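Long-range contacts in endo-1,4-beta-xylanase (Uncultured bacterium, PDB 7AX7), which probably removes acetyl groups from acetylated xylan through a cobalt-dependent carbohydrate esterase family 4 domain of a multidomain xylanase: residues S63-D68 and R78-W83; K97-P102 and Q112-P117. All blocks are in the same frame, centred on the assembly; numbering follows the deposited sequence.

Interaction 1. Residues S63-D68 and R78-W83. With CO (cobalt (II) ion), chain B.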
loop_
_atom_site.group_PDB
_atom_site.type_symbol
_atom_site.label_atom_id
_atom_site.label_comp_id
_atom_site.label_asym_id
_atom_site.label_seq_id
_atom_site.Cartn_x
_atom_site.Cartn_y
_atom_site.Cartn_z
ATOM N N SER A 63 -5.608 -3.759 -8.095
ATOM C CA SER A 63 -6.413 -4.469 -9.097
ATOM C C SER A 63 -7.770 -4.890 -8.533
ATOM O O SER A 63 -8.054 -4.656 -7.353
ATOM C CB SER A 63 -5.668 -5.690 -9.663
ATOM O OG SER A 63 -5.848 -6.847 -8.857
ATOM N N TYR A 64 -8.627 -5.492 -9.372
ATOM C CA TYR A 64 -9.951 -5.913 -8.917
ATOM C C TYR A 64 -9.986 -7.364 -8.423
ATOM O O TYR A 64 -10.579 -7.637 -7.375
ATOM C CB TYR A 64 -10.996 -5.716 -10.028
ATOM C CG TYR A 64 -12.399 -5.742 -9.461
ATOM C CD1 TYR A 64 -12.952 -4.603 -8.893
ATOM C CD2 TYR A 64 -13.143 -6.913 -9.437
ATOM C CE1 TYR A 64 -14.213 -4.615 -8.343
ATOM C CE2 TYR A 64 -14.413 -6.939 -8.887
ATOM C CZ TYR A 64 -14.941 -5.783 -8.337
ATOM O OH TYR A 64 -16.206 -5.782 -7.784
ATOM N N THR A 65 -9.362 -8.306 -9.143
ATOM C CA THR A 65 -9.406 -9.724 -8.790
ATOM C C THR A 65 -8.085 -10.253 -8.243
ATOM O O THR A 65 -8.014 -11.427 -7.867
ATOM C CB THR A 65 -9.816 -10.586 -9.999
ATOM O OG1 THR A 65 -8.846 -10.440 -11.042
ATOM C CG2 THR A 65 -11.184 -10.196 -10.519
ATOM N N HIS A 66 -7.040 -9.432 -8.207
ATOM C CA HIS A 66 -5.743 -9.837 -7.667
ATOM C C HIS A 66 -5.213 -11.094 -8.362
ATOM O O HIS A 66 -4.797 -12.061 -7.723
ATOM C CB HIS A 66 -5.820 -10.041 -6.148
ATOM C CG HIS A 66 -4.483 -10.026 -5.476
ATOM N ND1 HIS A 66 -3.745 -11.170 -5.255
ATOM C CD2 HIS A 66 -3.735 -8.999 -5.008
ATOM C CE1 HIS A 66 -2.609 -10.849 -4.663
ATOM N NE2 HIS A 66 -2.578 -9.538 -4.505
ATOM N N GLN A 67 -5.234 -11.084 -9.685
ATOM C CA GLN A 67 -4.587 -12.138 -10.452
ATOM C C GLN A 67 -3.279 -11.614 -11.032
ATOM O O GLN A 67 -3.002 -10.412 -11.007
ATOM C CB GLN A 67 -5.505 -12.657 -11.561
ATOM C CG GLN A 67 -6.779 -13.314 -11.034
ATOM C CD GLN A 67 -7.731 -13.722 -12.152
ATOM O OE1 GLN A 67 -7.841 -14.902 -12.482
ATOM N NE2 GLN A 67 -8.414 -12.741 -12.744
ATOM N N ASP A 68 -2.461 -12.540 -11.536
ATOM C CA ASP A 68 -1.234 -12.180 -12.236
ATOM C C ASP A 68 -1.608 -11.491 -13.541
ATOM O O ASP A 68 -2.078 -12.136 -14.485
ATOM C CB ASP A 68 -0.381 -13.420 -12.489
ATOM C CG ASP A 68 0.965 -13.090 -13.117
ATOM O OD1 ASP A 68 1.089 -12.036 -13.764
ATOM O OD2 ASP A 68 1.903 -13.889 -12.965
ATOM N N ARG A 78 -7.539 -2.983 -18.305
ATOM C CA ARG A 78 -8.196 -1.687 -18.143
ATOM C C ARG A 78 -9.485 -1.806 -17.333
ATOM O O ARG A 78 -9.774 -0.948 -16.490
ATOM C CB ARG A 78 -8.473 -1.051 -19.505
ATOM C CG ARG A 78 -7.219 -0.658 -20.289
ATOM C CD ARG A 78 -7.595 0.076 -21.582
ATOM N NE ARG A 78 -6.420 0.616 -22.254
ATOM C CZ ARG A 78 -5.794 1.734 -21.889
ATOM N NH1 ARG A 78 -6.233 2.436 -20.849
ATOM N NH2 ARG A 78 -4.729 2.156 -22.563
ATOM N N ASN A 79 -10.281 -2.852 -17.579
ATOM C CA ASN A 79 -11.494 -3.050 -16.792
ATOM C C ASN A 79 -11.169 -3.226 -15.312
ATOM O O ASN A 79 -11.820 -2.625 -14.450
ATOM C CB ASN A 79 -12.284 -4.254 -17.309
ATOM C CG ASN A 79 -12.909 -4.000 -18.662
ATOM O OD1 ASN A 79 -12.971 -2.858 -19.120
ATOM N ND2 ASN A 79 -13.381 -5.066 -19.314
ATOM N N GLU A 80 -10.166 -4.052 -14.998
ATOM C CA GLU A 80 -9.773 -4.234 -13.603
ATOM C C GLU A 80 -9.463 -2.892 -12.938
ATOM O O GLU A 80 -9.938 -2.606 -11.836
ATOM C CB GLU A 80 -8.571 -5.175 -13.510
ATOM C CG GLU A 80 -8.890 -6.631 -13.850
ATOM C CD GLU A 80 -8.825 -7.558 -12.647
ATOM O OE1 GLU A 80 -8.256 -7.174 -11.603
ATOM O OE2 GLU A 80 -9.337 -8.687 -12.753
ATOM N N MET A 81 -8.678 -2.045 -13.608
ATOM C CA MET A 81 -8.305 -0.759 -13.020
ATOM C C MET A 81 -9.519 0.153 -12.856
ATOM O O MET A 81 -9.754 0.712 -11.773
ATOM C CB MET A 81 -7.235 -0.089 -13.880
ATOM C CG MET A 81 -5.972 -0.930 -14.058
ATOM S SD MET A 81 -5.201 -1.354 -12.484
ATOM C CE MET A 81 -4.813 0.320 -11.923
ATOM N N GLU A 82 -10.308 0.318 -13.917
ATOM C CA GLU A 82 -11.479 1.192 -13.835
ATOM C C GLU A 82 -12.455 0.728 -12.757
ATOM O O GLU A 82 -12.967 1.541 -11.981
ATOM C CB GLU A 82 -12.170 1.264 -15.196
ATOM C CG GLU A 82 -11.290 1.904 -16.255
ATOM C CD GLU A 82 -11.790 1.680 -17.672
ATOM O OE1 GLU A 82 -12.976 1.317 -17.841
ATOM O OE2 GLU A 82 -10.983 1.868 -18.613
ATOM N N TRP A 83 -12.741 -0.572 -12.702
ATOM C CA TRP A 83 -13.677 -1.060 -11.698
ATOM C C TRP A 83 -13.142 -0.868 -10.285
ATOM O O TRP A 83 -13.925 -0.628 -9.362
ATOM C CB TRP A 83 -13.991 -2.530 -11.940
ATOM C CG TRP A 83 -14.660 -2.773 -13.246
ATOM C CD1 TRP A 83 -15.431 -1.893 -13.951
ATOM C CD2 TRP A 83 -14.586 -3.966 -14.034
ATOM N NE1 TRP A 83 -15.858 -2.471 -15.120
ATOM C CE2 TRP A 83 -15.353 -3.743 -15.201
ATOM C CE3 TRP A 83 -13.946 -5.204 -13.867
ATOM C CZ2 TRP A 83 -15.495 -4.709 -16.201
ATOM C CZ3 TRP A 83 -14.092 -6.169 -14.863
ATOM C CH2 TRP A 83 -14.864 -5.913 -16.012
HETATM CO CO CO B . -1.163 -8.601 -3.175
HETATM O O HOH W 1 -5.909 -8.815 -11.436
#
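Tyr64 and Glu80 bring the two backbones together, their CA atoms 5.0 Å apart where the irregular loop 63-68 passes the side of the regular helical turns 78-83. The loop turns sharply: Ser63 OG accepts the N-H of His66, an ST motif, and in the same turn the N-H groups of Tyr64 and Thr65 point to Glu80. Both are taken by one oxygen of its carboxylate. Tyr64 N lies 2.8 Å from Glu80 OE1 and comes from above the carboxylate plane with a bent N-H geometry (138°), whereas Thr65 N, 2.9 Å from the same OE1, arrives on the syn side, tilted out of the carboxylate plane, in a straighter bond (164°). The two donors share one face of the carboxylate. Its other oxygen accepts the hydroxyl of Thr65 in a very short bond (Thr65 OG1 to Glu80 OE2, 2.5 Å). A bend at chi2 (-111°) swings the Glu80 carboxylate out to the loop, and three protein donors then fix its rotation. A water that accepts from Gln67 N adds a weak bond to Glu80 OE1, and Gln67 NE2 donates to Thr65 OG1 (2.9 Å), so the Thr65 hydroxyl links the carboxylate of Glu80 to the side chain of Gln67. This cluster of donors would probably stabilise the carboxylate as an anion. Farther along the helix, Tyr64 CD1 meets Trp83 CB (3.8 Å), the two side chains crossing at about a right angle. His66 turns away from the helix, and its NE2 binds cobalt at 2.2 Å, together with Asp12 and His62. A glutamate of the following helix thus holds the loop bearing the second histidine of the Asp-His-His metal site characteristic of NodB-type, family 4 carbohydrate esterases.

Interaction 2. Residues K97-P102 and Q112-P117; sequences KFFRPP and QNIDYP
Phe99 and Ile114 cross at about a right angle, while Pro101 N lies 3.6 Å above one face of the Phe99 ring, displaced toward the rim, and Phe118 meets the same ring edge-to-face. Ile114 CD1 sits 3.5 Å from Phe99 CE2, and the CG2 branch of the isoleucine rests against CD2 of that ring. With CG anti to the backbone N (chi1 166°), Phe99 directs its ring to Ile114. The Phe98 ring goes the other way and meets the proline ring of Pro117 obliquely, Phe98 CD1 to Pro117 CB 3.9 Å. Tyr116 contributes its CB, packed on Phe99 CB at 4.0 Å, and Tyr116 CD1 lies beside the Lys97 carbonyl. One backbone hydrogen bond joins the segments, from Phe99 N to Pro117 O (3.1 Å), nearly linear at 165°. The Lys97 carbonyl also lies beside the proline ring, Lys97 O 3.3 Å from Pro117 CD. The backbone of Phe99 also bonds to Ile119, continuing the link into strand 118-123, and that of Phe98 to Ser61 at the end of strand 58-61. Helix 74-92 packs against Phe99 and Tyr116 through Met81 and against Ile114 through Ile77, with Tyr116 OH bonded to Ser85; helix 182-189 borders Phe98. The contact thus bridges strands 58-61 and 118-123, which are not paired with each other, beside helices 74-92 and 182-189.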
loop_
_atom_site.group_PDB
_atom_site.type_symbol
_atom_site.label_atom_id
_atom_site.label_comp_id
_atom_site.label_asym_id
_atom_site.label_seq_id
_atom_site.Cartn_x
_atom_site.Cartn_y
_atom_site.Cartn_z
ATOM N N LYS A 97 -4.769 7.247 -6.611
ATOM C CA LYS A 97 -3.645 7.898 -7.273
ATOM C C LYS A 97 -2.515 6.947 -7.628
ATOM O O LYS A 97 -1.643 7.323 -8.417
ATOM C CB LYS A 97 -3.065 9.022 -6.399
ATOM C CG LYS A 97 -4.041 10.124 -6.049
ATOM C CD LYS A 97 -4.612 10.764 -7.298
ATOM C CE LYS A 97 -5.063 12.205 -7.042
ATOM N NZ LYS A 97 -6.116 12.317 -5.996
ATOM N N PHE A 98 -2.492 5.745 -7.060
ATOM C CA PHE A 98 -1.378 4.829 -7.237
ATOM C C PHE A 98 -1.891 3.414 -7.452
ATOM O O PHE A 98 -2.985 3.052 -7.007
ATOM C CB PHE A 98 -0.434 4.900 -6.038
ATOM C CG PHE A 98 0.233 6.228 -5.902
ATOM C CD1 PHE A 98 1.364 6.527 -6.658
ATOM C CD2 PHE A 98 -0.296 7.201 -5.060
ATOM C CE1 PHE A 98 1.979 7.781 -6.553
ATOM C CE2 PHE A 98 0.308 8.452 -4.937
ATOM C CZ PHE A 98 1.446 8.747 -5.684
ATOM N N PHE A 99 -1.077 2.624 -8.149
ATOM C CA PHE A 99 -1.327 1.219 -8.420
ATOM C C PHE A 99 -0.132 0.398 -7.957
ATOM O O PHE A 99 1.021 0.785 -8.175
ATOM C CB PHE A 99 -1.571 0.993 -9.925
ATOM C CG PHE A 99 -1.500 -0.445 -10.355
ATOM C CD1 PHE A 99 -2.493 -1.345 -9.993
ATOM C CD2 PHE A 99 -0.457 -0.892 -11.167
ATOM C CE1 PHE A 99 -2.447 -2.669 -10.420
ATOM C CE2 PHE A 99 -0.398 -2.216 -11.594
ATOM C CZ PHE A 99 -1.398 -3.108 -11.216
ATOM N N ARG A 100 -0.405 -0.734 -7.317
ATOM C CA ARG A 100 0.648 -1.703 -7.038
ATOM C C ARG A 100 0.289 -3.036 -7.682
ATOM O O ARG A 100 -0.786 -3.587 -7.396
ATOM C CB ARG A 100 0.878 -1.876 -5.540
ATOM C CG ARG A 100 1.952 -2.899 -5.218
ATOM C CD ARG A 100 2.113 -2.993 -3.707
ATOM N NE ARG A 100 3.108 -2.066 -3.202
ATOM C CZ ARG A 100 3.061 -1.494 -2.003
ATOM N NH1 ARG A 100 2.047 -1.728 -1.178
ATOM N NH2 ARG A 100 4.025 -0.675 -1.636
ATOM N N PRO A 101 1.134 -3.575 -8.553
ATOM C CA PRO A 101 0.779 -4.794 -9.292
ATOM C C PRO A 101 0.737 -6.014 -8.385
ATOM O O PRO A 101 1.644 -6.224 -7.566
ATOM C CB PRO A 101 1.903 -4.909 -10.334
ATOM C CG PRO A 101 3.045 -4.146 -9.767
ATOM C CD PRO A 101 2.414 -3.002 -9.004
ATOM N N PRO A 102 -0.301 -6.846 -8.506
ATOM C CA PRO A 102 -0.333 -8.100 -7.740
ATOM C C PRO A 102 0.902 -8.940 -8.025
ATOM O O PRO A 102 1.319 -9.091 -9.177
ATOM C CB PRO A 102 -1.607 -8.791 -8.242
ATOM C CG PRO A 102 -2.473 -7.658 -8.769
ATOM C CD PRO A 102 -1.496 -6.673 -9.349
ATOM N N GLN A 112 1.549 -0.340 -20.641
ATOM C CA GLN A 112 0.876 0.360 -21.729
ATOM C C GLN A 112 -0.583 0.675 -21.412
ATOM O O GLN A 112 -1.175 1.546 -22.063
ATOM C CB GLN A 112 0.938 -0.478 -23.019
ATOM C CG GLN A 112 2.352 -0.724 -23.571
ATOM C CD GLN A 112 2.408 -1.848 -24.609
ATOM O OE1 GLN A 112 1.384 -2.414 -24.983
ATOM N NE2 GLN A 112 3.617 -2.177 -25.072
ATOM N N ASN A 113 -1.185 -0.022 -20.447
ATOM C CA ASN A 113 -2.629 0.037 -20.266
ATOM C C ASN A 113 -3.038 0.404 -18.850
ATOM O O ASN A 113 -4.204 0.212 -18.493
ATOM C CB ASN A 113 -3.266 -1.293 -20.671
ATOM C CG ASN A 113 -3.301 -1.467 -22.180
ATOM O OD1 ASN A 113 -4.083 -0.810 -22.853
ATOM N ND2 ASN A 113 -2.426 -2.319 -22.717
ATOM N N ILE A 114 -2.118 0.931 -18.046
ATOM C CA ILE A 114 -2.400 1.386 -16.689
ATOM C C ILE A 114 -1.902 2.821 -16.577
ATOM O O ILE A 114 -0.722 3.097 -16.835
ATOM C CB ILE A 114 -1.752 0.475 -15.628
ATOM C CG1 ILE A 114 -2.367 -0.929 -15.723
ATOM C CG2 ILE A 114 -1.921 1.054 -14.221
ATOM C CD1 ILE A 114 -1.762 -1.939 -14.781
ATOM N N ASP A 115 -2.807 3.726 -16.206
ATOM C CA ASP A 115 -2.590 5.168 -16.207
ATOM C C ASP A 115 -2.172 5.720 -14.851
ATOM O O ASP A 115 -2.081 6.944 -14.692
ATOM C CB ASP A 115 -3.866 5.873 -16.681
ATOM C CG ASP A 115 -4.214 5.525 -18.115
ATOM O OD1 ASP A 115 -3.276 5.467 -18.936
ATOM O OD2 ASP A 115 -5.406 5.293 -18.413
ATOM N N TYR A 116 -1.933 4.868 -13.875
ATOM C CA TYR A 116 -1.452 5.327 -12.590
ATOM C C TYR A 116 0.031 5.023 -12.440
ATOM O O TYR A 116 0.541 4.073 -13.045
ATOM C CB TYR A 116 -2.220 4.656 -11.442
ATOM C CG TYR A 116 -3.712 4.879 -11.462
ATOM C CD1 TYR A 116 -4.256 6.096 -11.066
ATOM C CD2 TYR A 116 -4.578 3.864 -11.849
ATOM C CE1 TYR A 116 -5.616 6.304 -11.063
ATOM C CE2 TYR A 116 -5.949 4.059 -11.850
ATOM C CZ TYR A 116 -6.460 5.275 -11.456
ATOM O OH TYR A 116 -7.821 5.469 -11.469
ATOM N N PRO A 117 0.754 5.802 -11.634
ATOM C CA PRO A 117 2.129 5.417 -11.290
ATOM C C PRO A 117 2.158 4.051 -10.614
ATOM O O PRO A 117 1.325 3.738 -9.754
ATOM C CB PRO A 117 2.588 6.527 -10.335
ATOM C CG PRO A 117 1.657 7.687 -10.607
ATOM C CD PRO A 117 0.347 7.066 -10.991
#

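Both contacts lean on helix 74-92, which supplies one whole segment of interaction 1 and packs over interaction 2, where Met81 CE comes within 3.4 Å of Phe99 CD1. Interaction 1 is partly buried, beside the cobalt site, and is chiefly polar, built on a carboxylate. Interaction 2 lies deeper and is largely apolar. They meet again where Pro102 CG touches Ser63 OG, 3.5 Å away, and at the weak bond from Arg78 to Asn113. Each bears on the cobalt site differently: 63-68 contributes a ligand, whereas 97-102 offers the Arg100 carbonyl to ND1 of His62, a second-shell bond that should help orient this other histidine.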